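Local structure of mediator of RNA polymerase II transcription subunit 6 (Schizosaccharomyces pombe, 4H61) at residues T7-R12 against S35-H40; G70-I75 against Q87-L92; P80-V85 against V105-I110. The protein serves as a subunit of the Mediator complex, the coactivator that conveys signals from gene-specific regulators to the RNA polymerase II transcription machinery. All blocks are in the same frame, centred on the assembly; numbering follows the deposited sequence.

Contact 1: T7-R12 against S35-H40; sequences TSIQWR and SPFYSH
Trp11 lays one face of its indole over Ser35 and Pro36, making two CH-pi contacts. Ser35 CB sits above the six-membered ring, 3.6 Å from its centroid and only 15° off the ring normal. Pro36 CD lies over the five-membered ring, 3.7 Å from the centroid. A tryptophan suits this place because its two fused rings can cover two consecutive residues, and the proline CD, polarised by the adjoining nitrogen, offers C-H groups to an aromatic face. CG of Trp11 stands opposite its own backbone N (chi1 175°), which swings the indole out across the start of the 35-40 loop. Were the indole cut back to an alanine, Ser35 CB and the Pro36 ring would probably lose their aromatic cover, and a gap would open between the loops.

Just after helix 28-33 the chain makes a type I beta turn, Ser35 to Tyr38, closed by Tyr38 N bonding to Ser35 O. Serine fits its first position: OG accepts from Phe37 N at 3.3 Å, an ST turn, and also hydrogen-bonds to Phe32 O in the preceding helix, so a buried hydroxyl has two partners.

The remaining contacts are apolar. Ile9 reaches Pro36 CG with CD1 at 4.0 Å, while its CG1 approaches Phe37 CZ at 3.9 Å, the Ile9 and Phe37 side chains running past each other in opposite directions. Trp11 CB comes obliquely to Phe37 CE2 at 4.2 Å. Trp11 and Phe37 both also pack on Ile110 of strand 109-112.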
ATOM      1  N   THR A   7       5.523  15.627  -2.699  1.00101.99           N
ATOM      2  CA  THR A   7       6.907  15.172  -2.848  1.00106.44           C
ATOM      3  C   THR A   7       7.811  16.061  -2.027  1.00103.10           C
ATOM      4  O   THR A   7       9.023  15.901  -2.045  1.00114.56           O
ATOM      5  CB  THR A   7       7.401  15.262  -4.294  1.00104.94           C
ATOM      6  OG1 THR A   7       7.501  16.643  -4.677  1.00100.41           O
ATOM      7  CG2 THR A   7       6.457  14.526  -5.232  1.00 99.94           C
ATOM      8  N   SER A   8       7.226  17.016  -1.323  1.00 94.23           N
ATOM      9  CA  SER A   8       8.036  17.968  -0.614  1.00100.91           C
ATOM     10  C   SER A   8       7.742  17.974   0.888  1.00107.38           C
ATOM     11  O   SER A   8       8.209  18.870   1.624  1.00105.28           O
ATOM     12  CB  SER A   8       7.839  19.355  -1.210  1.00101.59           C
ATOM     13  OG  SER A   8       6.652  19.939  -0.714  1.00116.83           O
ATOM     14  N   ILE A   9       6.981  16.986   1.357  1.00 95.00           N
ATOM     15  CA  ILE A   9       6.695  16.932   2.788  1.00105.78           C
ATOM     16  C   ILE A   9       7.037  15.597   3.437  1.00109.73           C
ATOM     17  O   ILE A   9       7.189  14.583   2.766  1.00111.57           O
ATOM     18  CB  ILE A   9       5.217  17.278   3.122  1.00108.59           C
ATOM     19  CG1 ILE A   9       4.264  16.263   2.486  1.00105.82           C
ATOM     20  CG2 ILE A   9       4.858  18.709   2.716  1.00 99.15           C
ATOM     21  CD1 ILE A   9       2.884  16.332   3.079  1.00106.37           C
ATOM     22  N   GLN A  10       7.175  15.627   4.756  1.00114.09           N
ATOM     23  CA  GLN A  10       7.268  14.430   5.571  1.00113.59           C
ATOM     24  C   GLN A  10       6.216  14.576   6.652  1.00108.16           C
ATOM     25  O   GLN A  10       5.960  15.676   7.142  1.00112.24           O
ATOM     26  CB  GLN A  10       8.639  14.318   6.230  1.00129.71           C
ATOM     27  CG  GLN A  10       9.777  13.969   5.290  1.00143.06           C
ATOM     28  CD  GLN A  10      11.097  13.825   6.030  1.00148.18           C
ATOM     29  OE1 GLN A  10      11.194  14.163   7.211  1.00144.17           O
ATOM     30  NE2 GLN A  10      12.115  13.314   5.341  1.00149.55           N
ATOM     31  N   TRP A  11       5.611  13.466   7.030  1.00103.53           N
ATOM     32  CA  TRP A  11       4.528  13.496   7.992  1.00106.34           C
ATOM     33  C   TRP A  11       4.916  12.582   9.146  1.00109.85           C
ATOM     34  O   TRP A  11       5.568  11.559   8.943  1.00111.42           O
ATOM     35  CB  TRP A  11       3.228  13.046   7.309  1.00103.07           C
ATOM     36  CG  TRP A  11       2.010  12.907   8.192  1.00112.04           C
ATOM     37  CD1 TRP A  11       1.081  13.875   8.479  1.00113.73           C
ATOM     38  CD2 TRP A  11       1.572  11.720   8.876  1.00113.02           C
ATOM     39  NE1 TRP A  11       0.102  13.366   9.307  1.00113.23           N
ATOM     40  CE2 TRP A  11       0.377  12.046   9.562  1.00111.56           C
ATOM     41  CE3 TRP A  11       2.078  10.418   8.982  1.00109.39           C
ATOM     42  CZ2 TRP A  11      -0.319  11.115  10.341  1.00106.54           C
ATOM     43  CZ3 TRP A  11       1.384   9.492   9.757  1.00106.11           C
ATOM     44  CH2 TRP A  11       0.199   9.848  10.425  1.00108.40           C
ATOM     45  N   ARG A  12       4.553  12.975  10.359  1.00111.76           N
ATOM     46  CA  ARG A  12       4.828  12.160  11.530  1.00122.45           C
ATOM     47  C   ARG A  12       3.847  12.508  12.636  1.00127.98           C
ATOM     48  O   ARG A  12       3.706  13.677  12.994  1.00134.39           O
ATOM     49  CB  ARG A  12       6.261  12.384  12.012  1.00130.21           C
ATOM     50  CG  ARG A  12       6.639  11.558  13.222  1.00144.47           C
ATOM     51  CD  ARG A  12       8.048  11.882  13.689  1.00162.99           C
ATOM     52  NE  ARG A  12       8.359  11.256  14.975  1.00176.74           N
ATOM     53  CZ  ARG A  12       9.429  10.500  15.200  1.00182.85           C
ATOM     54  NH1 ARG A  12      10.303  10.272  14.228  1.00181.11           N
ATOM     55  NH2 ARG A  12       9.628   9.974  16.401  1.00188.47           N
ATOM     56  N   SER A  35      -2.507   9.900   7.297  1.00103.26           N
ATOM     57  CA  SER A  35      -1.554  10.797   6.650  1.00103.05           C
ATOM     58  C   SER A  35      -2.131  11.342   5.347  1.00102.12           C
ATOM     59  O   SER A  35      -3.046  10.743   4.771  1.00102.80           O
ATOM     60  CB  SER A  35      -0.251  10.053   6.362  1.00108.53           C
ATOM     61  OG  SER A  35      -0.350   9.324   5.147  1.00115.88           O
ATOM     62  N   PRO A  36      -1.606  12.485   4.874  1.00 98.53           N
ATOM     63  CA  PRO A  36      -2.068  13.086   3.614  1.00 93.67           C
ATOM     64  C   PRO A  36      -1.655  12.316   2.361  1.00101.15           C
ATOM     65  O   PRO A  36      -1.936  12.765   1.246  1.00105.50           O
ATOM     66  CB  PRO A  36      -1.414  14.470   3.614  1.00 91.41           C
ATOM     67  CG  PRO A  36      -0.267  14.374   4.573  1.00 97.68           C
ATOM     68  CD  PRO A  36      -0.688  13.370   5.613  1.00101.03           C
ATOM     69  N   PHE A  37      -0.988  11.180   2.531  1.00105.37           N
ATOM     70  CA  PHE A  37      -0.625  10.346   1.386  1.00101.74           C
ATOM     71  C   PHE A  37      -1.746   9.351   1.113  1.00 94.44           C
ATOM     72  O   PHE A  37      -1.892   8.817   0.005  1.00 97.41           O
ATOM     73  CB  PHE A  37       0.708   9.637   1.641  1.00 96.38           C
ATOM     74  CG  PHE A  37       1.851  10.586   1.897  1.00 98.29           C
ATOM     75  CD1 PHE A  37       2.328  11.409   0.879  1.00 94.73           C
ATOM     76  CD2 PHE A  37       2.443  10.667   3.155  1.00100.07           C
ATOM     77  CE1 PHE A  37       3.369  12.288   1.104  1.00 93.97           C
ATOM     78  CE2 PHE A  37       3.503  11.546   3.394  1.00 94.81           C
ATOM     79  CZ  PHE A  37       3.963  12.361   2.370  1.00 96.66           C
ATOM     80  N   TYR A  38      -2.555   9.125   2.137  1.00 89.21           N
ATOM     81  CA  TYR A  38      -3.677   8.208   2.030  1.00 94.71           C
ATOM     82  C   TYR A  38      -4.722   8.764   1.063  1.00 93.05           C
ATOM     83  O   TYR A  38      -4.822   9.962   0.879  1.00 98.44           O
ATOM     84  CB  TYR A  38      -4.276   7.975   3.417  1.00 92.55           C
ATOM     85  CG  TYR A  38      -5.335   6.911   3.468  1.00103.35           C
ATOM     86  CD1 TYR A  38      -5.047   5.598   3.103  1.00104.84           C
ATOM     87  CD2 TYR A  38      -6.627   7.211   3.887  1.00103.45           C
ATOM     88  CE1 TYR A  38      -6.017   4.616   3.151  1.00103.26           C
ATOM     89  CE2 TYR A  38      -7.603   6.230   3.938  1.00107.46           C
ATOM     90  CZ  TYR A  38      -7.291   4.935   3.571  1.00105.02           C
ATOM     91  OH  TYR A  38      -8.258   3.957   3.632  1.00109.62           O
ATOM     92  N   SER A  39      -5.476   7.884   0.427  1.00 96.73           N
ATOM     93  CA  SER A  39      -6.534   8.301  -0.480  1.00 95.96           C
ATOM     94  C   SER A  39      -7.818   7.562  -0.165  1.00 99.16           C
ATOM     95  O   SER A  39      -7.868   6.329  -0.219  1.00 98.14           O
ATOM     96  CB  SER A  39      -6.161   7.997  -1.918  1.00 98.10           C
ATOM     97  OG  SER A  39      -7.340   7.914  -2.685  1.00105.74           O
ATOM     98  N   HIS A  40      -8.863   8.312   0.148  1.00101.89           N
ATOM     99  CA  HIS A  40     -10.115   7.695   0.553  1.00 97.37           C
ATOM    100  C   HIS A  40     -10.867   7.042  -0.613  1.00 97.91           C
ATOM    101  O   HIS A  40     -11.908   6.431  -0.409  1.00102.42           O
ATOM    102  CB  HIS A  40     -10.979   8.709   1.294  1.00 99.09           C
ATOM    103  CG  HIS A  40     -10.423   9.109   2.628  1.00113.56           C
ATOM    104  ND1 HIS A  40      -9.439  10.066   2.769  1.00116.09           N
ATOM    105  CD2 HIS A  40     -10.708   8.673   3.881  1.00112.43           C
ATOM    106  CE1 HIS A  40      -9.149  10.209   4.053  1.00111.08           C
ATOM    107  NE2 HIS A  40      -9.904   9.375   4.749  1.00106.35           N
TER

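Contact 2: G70-I75 against Q87-L92; sequences GIQFVI and QKQNRL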
ATOM      1  N   GLY A  70      -9.104  -0.987  -8.539  1.00102.36           N
ATOM      2  CA  GLY A  70      -9.002   0.402  -8.133  1.00 91.74           C
ATOM      3  C   GLY A  70      -7.739   0.690  -7.351  1.00101.26           C
ATOM      4  O   GLY A  70      -6.872  -0.184  -7.224  1.00109.28           O
ATOM      5  N   ILE A  71      -7.631   1.914  -6.831  1.00 99.52           N
ATOM      6  CA  ILE A  71      -6.483   2.308  -6.007  1.00100.52           C
ATOM      7  C   ILE A  71      -6.322   1.405  -4.774  1.00104.24           C
ATOM      8  O   ILE A  71      -7.294   1.112  -4.068  1.00106.64           O
ATOM      9  CB  ILE A  71      -6.596   3.780  -5.544  1.00 97.08           C
ATOM     10  CG1 ILE A  71      -6.679   4.719  -6.750  1.00 93.07           C
ATOM     11  CG2 ILE A  71      -5.425   4.167  -4.658  1.00 92.70           C
ATOM     12  CD1 ILE A  71      -5.617   4.479  -7.762  1.00 95.53           C
ATOM     13  N   GLN A  72      -5.097   0.956  -4.523  1.00100.57           N
ATOM     14  CA  GLN A  72      -4.824   0.084  -3.384  1.00100.66           C
ATOM     15  C   GLN A  72      -3.507   0.460  -2.735  1.00101.84           C
ATOM     16  O   GLN A  72      -2.586   0.933  -3.407  1.00102.54           O
ATOM     17  CB  GLN A  72      -4.771  -1.394  -3.803  1.00 94.68           C
ATOM     18  CG  GLN A  72      -6.022  -1.906  -4.503  1.00103.62           C
ATOM     19  CD  GLN A  72      -6.015  -3.425  -4.729  1.00115.94           C
ATOM     20  OE1 GLN A  72      -4.954  -4.054  -4.871  1.00113.28           O
ATOM     21  NE2 GLN A  72      -7.211  -4.016  -4.763  1.00112.89           N
ATOM     22  N   PHE A  73      -3.424   0.241  -1.428  1.00100.19           N
ATOM     23  CA  PHE A  73      -2.175   0.407  -0.698  1.00102.56           C
ATOM     24  C   PHE A  73      -1.765  -0.926  -0.093  1.00106.10           C
ATOM     25  O   PHE A  73      -2.552  -1.575   0.596  1.00107.90           O
ATOM     26  CB  PHE A  73      -2.329   1.456   0.400  1.00105.15           C
ATOM     27  CG  PHE A  73      -2.603   2.834  -0.125  1.00105.98           C
ATOM     28  CD1 PHE A  73      -1.558   3.653  -0.537  1.00102.53           C
ATOM     29  CD2 PHE A  73      -3.905   3.305  -0.228  1.00103.38           C
ATOM     30  CE1 PHE A  73      -1.806   4.921  -1.031  1.00 99.16           C
ATOM     31  CE2 PHE A  73      -4.164   4.580  -0.724  1.00102.83           C
ATOM     32  CZ  PHE A  73      -3.114   5.389  -1.124  1.00100.55           C
ATOM     33  N   VAL A  74      -0.535  -1.345  -0.361  1.00102.04           N
ATOM     34  CA  VAL A  74      -0.049  -2.600   0.183  1.00103.09           C
ATOM     35  C   VAL A  74       1.345  -2.427   0.753  1.00108.04           C
ATOM     36  O   VAL A  74       2.092  -1.526   0.354  1.00110.98           O
ATOM     37  CB  VAL A  74      -0.036  -3.731  -0.878  1.00 95.21           C
ATOM     38  CG1 VAL A  74      -1.415  -3.902  -1.496  1.00 83.44           C
ATOM     39  CG2 VAL A  74       1.002  -3.444  -1.957  1.00 95.60           C
ATOM     40  N   ILE A  75       1.684  -3.291   1.702  1.00108.89           N
ATOM     41  CA  ILE A  75       3.023  -3.335   2.259  1.00108.75           C
ATOM     42  C   ILE A  75       3.866  -4.259   1.399  1.00113.85           C
ATOM     43  O   ILE A  75       3.477  -5.402   1.136  1.00119.51           O
ATOM     44  CB  ILE A  75       2.983  -3.854   3.697  1.00105.00           C
ATOM     45  CG1 ILE A  75       2.080  -2.951   4.545  1.00105.07           C
ATOM     46  CG2 ILE A  75       4.392  -3.950   4.270  1.00102.15           C
ATOM     47  CD1 ILE A  75       1.713  -3.532   5.882  1.00108.97           C
ATOM     48  N   GLN A  87       3.239   0.631  -1.100  1.00106.05           N
ATOM     49  CA  GLN A  87       3.054   0.938  -2.510  1.00105.36           C
ATOM     50  C   GLN A  87       1.604   1.259  -2.839  1.00108.50           C
ATOM     51  O   GLN A  87       0.694   0.497  -2.497  1.00108.60           O
ATOM     52  CB  GLN A  87       3.512  -0.241  -3.356  1.00110.43           C
ATOM     53  CG  GLN A  87       3.003  -0.222  -4.777  1.00112.23           C
ATOM     54  CD  GLN A  87       3.608  -1.332  -5.610  1.00119.05           C
ATOM     55  OE1 GLN A  87       4.830  -1.482  -5.656  1.00123.28           O
ATOM     56  NE2 GLN A  87       2.758  -2.127  -6.265  1.00114.32           N
ATOM     57  N   LYS A  88       1.397   2.401  -3.490  1.00106.89           N
ATOM     58  CA  LYS A  88       0.100   2.749  -4.058  1.00104.70           C
ATOM     59  C   LYS A  88       0.053   2.124  -5.439  1.00102.99           C
ATOM     60  O   LYS A  88       0.993   2.271  -6.220  1.00104.10           O
ATOM     61  CB  LYS A  88      -0.064   4.274  -4.137  1.00105.21           C
ATOM     62  CG  LYS A  88      -1.263   4.789  -4.950  1.00101.25           C
ATOM     63  CD  LYS A  88      -1.821   6.054  -4.289  1.00105.30           C
ATOM     64  CE  LYS A  88      -2.185   7.175  -5.257  1.00102.57           C
ATOM     65  NZ  LYS A  88      -1.052   8.109  -5.516  1.00106.46           N
ATOM     66  N   GLN A  89      -1.030   1.414  -5.735  1.00 99.48           N
ATOM     67  CA  GLN A  89      -1.152   0.733  -7.014  1.00102.60           C
ATOM     68  C   GLN A  89      -2.591   0.758  -7.530  1.00106.54           C
ATOM     69  O   GLN A  89      -3.544   0.808  -6.756  1.00115.31           O
ATOM     70  CB  GLN A  89      -0.675  -0.712  -6.885  1.00106.91           C
ATOM     71  CG  GLN A  89      -1.692  -1.649  -6.231  1.00112.32           C
ATOM     72  CD  GLN A  89      -1.074  -2.951  -5.743  1.00117.84           C
ATOM     73  OE1 GLN A  89       0.148  -3.082  -5.659  1.00114.38           O
ATOM     74  NE2 GLN A  89      -1.923  -3.923  -5.422  1.00124.19           N
ATOM     75  N   ASN A  90      -2.751   0.745  -8.844  1.00 96.67           N
ATOM     76  CA  ASN A  90      -4.067   0.608  -9.407  1.00 95.71           C
ATOM     77  C   ASN A  90      -4.248  -0.825  -9.860  1.00107.62           C
ATOM     78  O   ASN A  90      -3.605  -1.264 -10.809  1.00113.68           O
ATOM     79  CB  ASN A  90      -4.257   1.548 -10.589  1.00103.47           C
ATOM     80  CG  ASN A  90      -5.639   1.426 -11.208  1.00108.72           C
ATOM     81  OD1 ASN A  90      -6.597   1.005 -10.547  1.00111.21           O
ATOM     82  ND2 ASN A  90      -5.750   1.776 -12.485  1.00106.44           N
ATOM     83  N   ARG A  91      -5.117  -1.563  -9.182  1.00107.84           N
ATOM     84  CA  ARG A  91      -5.309  -2.963  -9.523  1.00108.89           C
ATOM     85  C   ARG A  91      -6.308  -3.119 -10.661  1.00112.47           C
ATOM     86  O   ARG A  91      -7.473  -2.750 -10.531  1.00117.86           O
ATOM     87  CB  ARG A  91      -5.750  -3.751  -8.292  1.00108.30           C
ATOM     88  CG  ARG A  91      -6.096  -5.187  -8.588  1.00103.85           C
ATOM     89  CD  ARG A  91      -5.899  -6.060  -7.369  1.00106.16           C
ATOM     90  NE  ARG A  91      -5.288  -7.312  -7.780  1.00116.15           N
ATOM     91  CZ  ARG A  91      -4.083  -7.715  -7.404  1.00116.84           C
ATOM     92  NH1 ARG A  91      -3.363  -6.978  -6.569  1.00103.86           N
ATOM     93  NH2 ARG A  91      -3.612  -8.873  -7.850  1.00129.40           N
ATOM     94  N   LEU A  92      -5.843  -3.666 -11.778  1.00112.48           N
ATOM     95  CA  LEU A  92      -6.662  -3.759 -12.988  1.00111.65           C
ATOM     96  C   LEU A  92      -7.590  -4.951 -12.922  1.00115.49           C
ATOM     97  O   LEU A  92      -8.728  -4.878 -13.378  1.00114.78           O
ATOM     98  CB  LEU A  92      -5.785  -3.850 -14.236  1.00112.93           C
ATOM     99  CG  LEU A  92      -5.236  -2.555 -14.850  1.00111.78           C
ATOM    100  CD1 LEU A  92      -4.935  -1.488 -13.810  1.00 99.75           C
ATOM    101  CD2 LEU A  92      -3.979  -2.880 -15.644  1.00116.66           C
TER
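Gln72 and Gln89 face each other as a hydrogen-bonded pair in the antiparallel beta hairpin of strands 70-79 and 83-91. Gln89 N donates a hydrogen bond to Gln72 O at 2.8 Å, and Gln72 N answers with a bond to Gln89 O. Similar reciprocal pairs, Gly70 with Arg91 and Val74 with Gln87, continue the register two residues away in each direction; Val74, Gln87 and Arg91 share the face of the two glutamines. Glycine fits its position because, at its phi of 129°, a CB would press on the preceding carbonyl oxygen.

Followed outward, Gln72 packs CB 3.9 Å from Gln89 CG; the chain then extends beyond CG, bringing CD over the aliphatic part of Arg91, 3.6 Å from Arg91 CB. OE1 accepts from Gln89 NE2 at 3.1 Å, the donor lying in the carbonyl plane, and the two amides are nearly coplanar, 29° apart. The same oxygen lies 3.3 Å from Arg91 CD, near the plane of the guanidinium. At the tip, NE2 turns to Leu65 O and Asn43 OD1, while the Arg91 head bonds to Asn93 O. Glutamine serves well here, since one amide can accept from a neighbouring strand and donate to helices 61-66 and 43-53.

On the opposite face, Phe73 and Lys88 form a non-hydrogen-bonded pair and run side by side in the same direction. The lysine methylenes provide an apolar flank for the ring, and Phe73 CE1 approaches Lys88 CD at 3.4 Å. Back beside the glutamines, Gln87 NE2 donates to Gln89 OE1 at 2.8 Å, the acceptor lying 24° out of the Gln87 amide plane.

Contact 3: P80-V85 against V105-I110; sequences PPFLWV and VCNENI
Strands 83-91 and 97-106 form a beta hairpin, and this contact joins the beginning of the first to the end of the second, where the chain turns into strand 109-112. Trp84 and Val105 are a hydrogen-bonded antiparallel pair. Val105 N donates to Trp84 O at 3.0 Å, close to the line of the carbonyl, whereas the return bond from Trp84 N to Val105 O is longer, 3.2 Å, with its donor tilted 30° from the carbonyl plane. Beside them Leu83 and Cys106 are a non-hydrogen-bonded pair, with Leu83 CA 3.2 Å from Val105 O in a CA-H...O contact.

The pairing ends with Asn107 N, which donates to Phe82 O at 3.0 Å. Next to this bond the Asn107 amide crosses the Phe82 side chain obliquely, ND2 lying over one ring face, 4.0 Å from Phe82 CD1, with the planes 43° apart. Asn107 CG lies anti to its carbonyl carbon (chi1 -70°), from where ND2 reaches the ring near its rim, a loose contact between exposed residues.

The Trp84 and Val105 side chains face helix 28-33, the indole packing on Val28 and Val105 on Tyr31. The buried Trp84 NE1 is satisfied by Thr25 OG1, so tryptophan supplies bulk and one polar anchor together. A beta-branched valine suits an extended strand and fills the buried face.

Phe82 and Leu83 both oppose Arg79, a classic beta bulge. Between strands 97-106 and 109-112, Cys106 and Asn109 bond reciprocally around Asn107 and Glu108, both with positive phi, which asparagine tolerates well, as in the type I' turn of a two-residue beta hairpin.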
ATOM      1  N   PRO A  80      10.826  -4.450  10.687  1.00143.08           N
ATOM      2  CA  PRO A  80      10.505  -3.982  12.038  1.00143.84           C
ATOM      3  C   PRO A  80      11.774  -3.881  12.870  1.00148.00           C
ATOM      4  O   PRO A  80      12.675  -4.701  12.691  1.00146.53           O
ATOM      5  CB  PRO A  80       9.611  -5.098  12.592  1.00142.73           C
ATOM      6  CG  PRO A  80       9.043  -5.760  11.398  1.00140.35           C
ATOM      7  CD  PRO A  80      10.123  -5.703  10.363  1.00140.29           C
ATOM      8  N   PRO A  81      11.842  -2.892  13.770  1.00149.97           N
ATOM      9  CA  PRO A  81      10.759  -1.927  13.986  1.00150.03           C
ATOM     10  C   PRO A  81      11.052  -0.545  13.400  1.00147.00           C
ATOM     11  O   PRO A  81      10.421   0.431  13.809  1.00136.84           O
ATOM     12  CB  PRO A  81      10.707  -1.839  15.509  1.00150.25           C
ATOM     13  CG  PRO A  81      12.154  -1.995  15.916  1.00149.62           C
ATOM     14  CD  PRO A  81      12.834  -2.845  14.859  1.00147.39           C
ATOM     15  N   PHE A  82      11.986  -0.464  12.455  1.00153.41           N
ATOM     16  CA  PHE A  82      12.389   0.830  11.903  1.00153.28           C
ATOM     17  C   PHE A  82      11.693   1.218  10.593  1.00135.29           C
ATOM     18  O   PHE A  82      11.231   2.351  10.458  1.00137.19           O
ATOM     19  CB  PHE A  82      13.913   0.921  11.756  1.00168.26           C
ATOM     20  CG  PHE A  82      14.630   1.203  13.049  1.00188.64           C
ATOM     21  CD1 PHE A  82      13.920   1.413  14.223  1.00193.69           C
ATOM     22  CD2 PHE A  82      16.016   1.268  13.090  1.00195.71           C
ATOM     23  CE1 PHE A  82      14.578   1.673  15.415  1.00195.71           C
ATOM     24  CE2 PHE A  82      16.680   1.531  14.280  1.00197.78           C
ATOM     25  CZ  PHE A  82      15.958   1.735  15.443  1.00198.03           C
ATOM     26  N   LEU A  83      11.616   0.308   9.628  1.00118.99           N
ATOM     27  CA  LEU A  83      10.957   0.678   8.387  1.00130.40           C
ATOM     28  C   LEU A  83       9.939  -0.302   7.823  1.00135.78           C
ATOM     29  O   LEU A  83      10.000  -1.507   8.058  1.00137.68           O
ATOM     30  CB  LEU A  83      11.952   1.132   7.302  1.00138.84           C
ATOM     31  CG  LEU A  83      12.912   0.236   6.515  1.00148.39           C
ATOM     32  CD1 LEU A  83      12.223  -0.850   5.721  1.00153.81           C
ATOM     33  CD2 LEU A  83      13.689   1.113   5.559  1.00152.05           C
ATOM     34  N   TRP A  84       8.999   0.264   7.073  1.00131.29           N
ATOM     35  CA  TRP A  84       8.101  -0.496   6.227  1.00123.88           C
ATOM     36  C   TRP A  84       7.978   0.310   4.951  1.00126.08           C
ATOM     37  O   TRP A  84       8.080   1.538   4.983  1.00127.79           O
ATOM     38  CB  TRP A  84       6.733  -0.646   6.878  1.00119.11           C
ATOM     39  CG  TRP A  84       6.735  -1.520   8.077  1.00129.35           C
ATOM     40  CD1 TRP A  84       6.437  -2.853   8.122  1.00133.30           C
ATOM     41  CD2 TRP A  84       7.053  -1.134   9.418  1.00133.44           C
ATOM     42  NE1 TRP A  84       6.546  -3.318   9.411  1.00137.20           N
ATOM     43  CE2 TRP A  84       6.925  -2.283  10.225  1.00137.64           C
ATOM     44  CE3 TRP A  84       7.434   0.072  10.015  1.00129.00           C
ATOM     45  CZ2 TRP A  84       7.163  -2.260  11.597  1.00142.26           C
ATOM     46  CZ3 TRP A  84       7.669   0.093  11.373  1.00132.26           C
ATOM     47  CH2 TRP A  84       7.533  -1.065  12.151  1.00140.69           C
ATOM     48  N   VAL A  85       7.781  -0.374   3.831  1.00122.19           N
ATOM     49  CA  VAL A  85       7.616   0.303   2.552  1.00116.79           C
ATOM     50  C   VAL A  85       6.254  -0.010   1.960  1.00120.04           C
ATOM     51  O   VAL A  85       5.862  -1.179   1.850  1.00125.27           O
ATOM     52  CB  VAL A  85       8.710  -0.092   1.555  1.00114.62           C
ATOM     53  CG1 VAL A  85       8.444   0.550   0.192  1.00114.45           C
ATOM     54  CG2 VAL A  85      10.073   0.310   2.088  1.00107.34           C
ATOM     55  N   VAL A 105       8.055   4.463   5.400  1.00115.04           N
ATOM     56  CA  VAL A 105       7.703   4.726   6.782  1.00113.07           C
ATOM     57  C   VAL A 105       8.955   4.431   7.590  1.00120.79           C
ATOM     58  O   VAL A 105       9.157   3.315   8.075  1.00121.77           O
ATOM     59  CB  VAL A 105       6.518   3.859   7.258  1.00106.45           C
ATOM     60  CG1 VAL A 105       6.043   4.319   8.623  1.00107.25           C
ATOM     61  CG2 VAL A 105       5.375   3.934   6.261  1.00104.57           C
ATOM     62  N   CYS A 106       9.809   5.439   7.701  1.00125.05           N
ATOM     63  CA  CYS A 106      11.102   5.281   8.342  1.00130.08           C
ATOM     64  C   CYS A 106      11.125   6.044   9.659  1.00133.48           C
ATOM     65  O   CYS A 106      10.989   7.268   9.672  1.00135.26           O
ATOM     66  CB  CYS A 106      12.196   5.798   7.409  1.00127.77           C
ATOM     67  SG  CYS A 106      13.854   5.312   7.871  1.00161.67           S
ATOM     68  N   ASN A 107      11.294   5.317  10.760  1.00134.52           N
ATOM     69  CA  ASN A 107      11.266   5.913  12.097  1.00136.49           C
ATOM     70  C   ASN A 107      10.023   6.752  12.344  1.00133.61           C
ATOM     71  O   ASN A 107      10.118   7.860  12.863  1.00140.08           O
ATOM     72  CB  ASN A 107      12.516   6.759  12.351  1.00140.04           C
ATOM     73  CG  ASN A 107      13.764   5.922  12.494  1.00147.72           C
ATOM     74  OD1 ASN A 107      14.505   5.725  11.529  1.00151.80           O
ATOM     75  ND2 ASN A 107      14.007   5.418  13.701  1.00148.90           N
ATOM     76  N   GLU A 108       8.870   6.222  11.946  1.00130.71           N
ATOM     77  CA  GLU A 108       7.574   6.887  12.117  1.00132.40           C
ATOM     78  C   GLU A 108       7.382   8.099  11.190  1.00127.87           C
ATOM     79  O   GLU A 108       6.353   8.781  11.239  1.00121.11           O
ATOM     80  CB  GLU A 108       7.325   7.243  13.587  1.00136.79           C
ATOM     81  CG  GLU A 108       7.349   6.027  14.496  1.00144.55           C
ATOM     82  CD  GLU A 108       7.909   6.324  15.870  1.00156.54           C
ATOM     83  OE1 GLU A 108       7.444   7.294  16.508  1.00160.64           O
ATOM     84  OE2 GLU A 108       8.819   5.584  16.309  1.00162.28           O
ATOM     85  N   ASN A 109       8.377   8.343  10.341  1.00123.19           N
ATOM     86  CA  ASN A 109       8.289   9.371   9.321  1.00121.99           C
ATOM     87  C   ASN A 109       7.803   8.782   8.012  1.00123.67           C
ATOM     88  O   ASN A 109       8.389   7.829   7.494  1.00126.65           O
ATOM     89  CB  ASN A 109       9.651  10.011   9.093  1.00130.78           C
ATOM     90  CG  ASN A 109       9.804  11.314   9.816  1.00141.36           C
ATOM     91  OD1 ASN A 109       9.811  11.359  11.047  1.00146.59           O
ATOM     92  ND2 ASN A 109       9.935  12.397   9.055  1.00143.91           N
ATOM     93  N   ILE A 110       6.728   9.347   7.479  1.00115.47           N
ATOM     94  CA  ILE A 110       6.239   8.924   6.185  1.00107.91           C
ATOM     95  C   ILE A 110       6.563   9.975   5.123  1.00109.39           C
ATOM     96  O   ILE A 110       6.374  11.172   5.341  1.00108.75           O
ATOM     97  CB  ILE A 110       4.726   8.662   6.215  1.00106.04           C
ATOM     98  CG1 ILE A 110       4.362   7.811   7.431  1.00111.92           C
ATOM     99  CG2 ILE A 110       4.272   7.993   4.920  1.00 95.47           C
ATOM    100  CD1 ILE A 110       2.913   7.352   7.452  1.00110.06           C
TER

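Contacts 2 and 3 belong to one antiparallel sheet and share strand 83-91: contact 2 pairs its later part with strand 70-79, contact 3 its beginning with strand 97-106. Their centres are about 19 Å apart, and Ile75 CG2 meets Val85 O at 4.0 Å where they touch. Contact 1 lies outside the sheet but reaches both others. Its centre is about 14 Å from that of contact 3, where Ile110 N and Trp11 O, 2.9 Å apart, probably hydrogen-bond, tying the N-terminal loop to edge strand 109-112. Toward contact 2, about 16 Å between centres, Phe73 CZ packs 3.8 Å from Phe37 O.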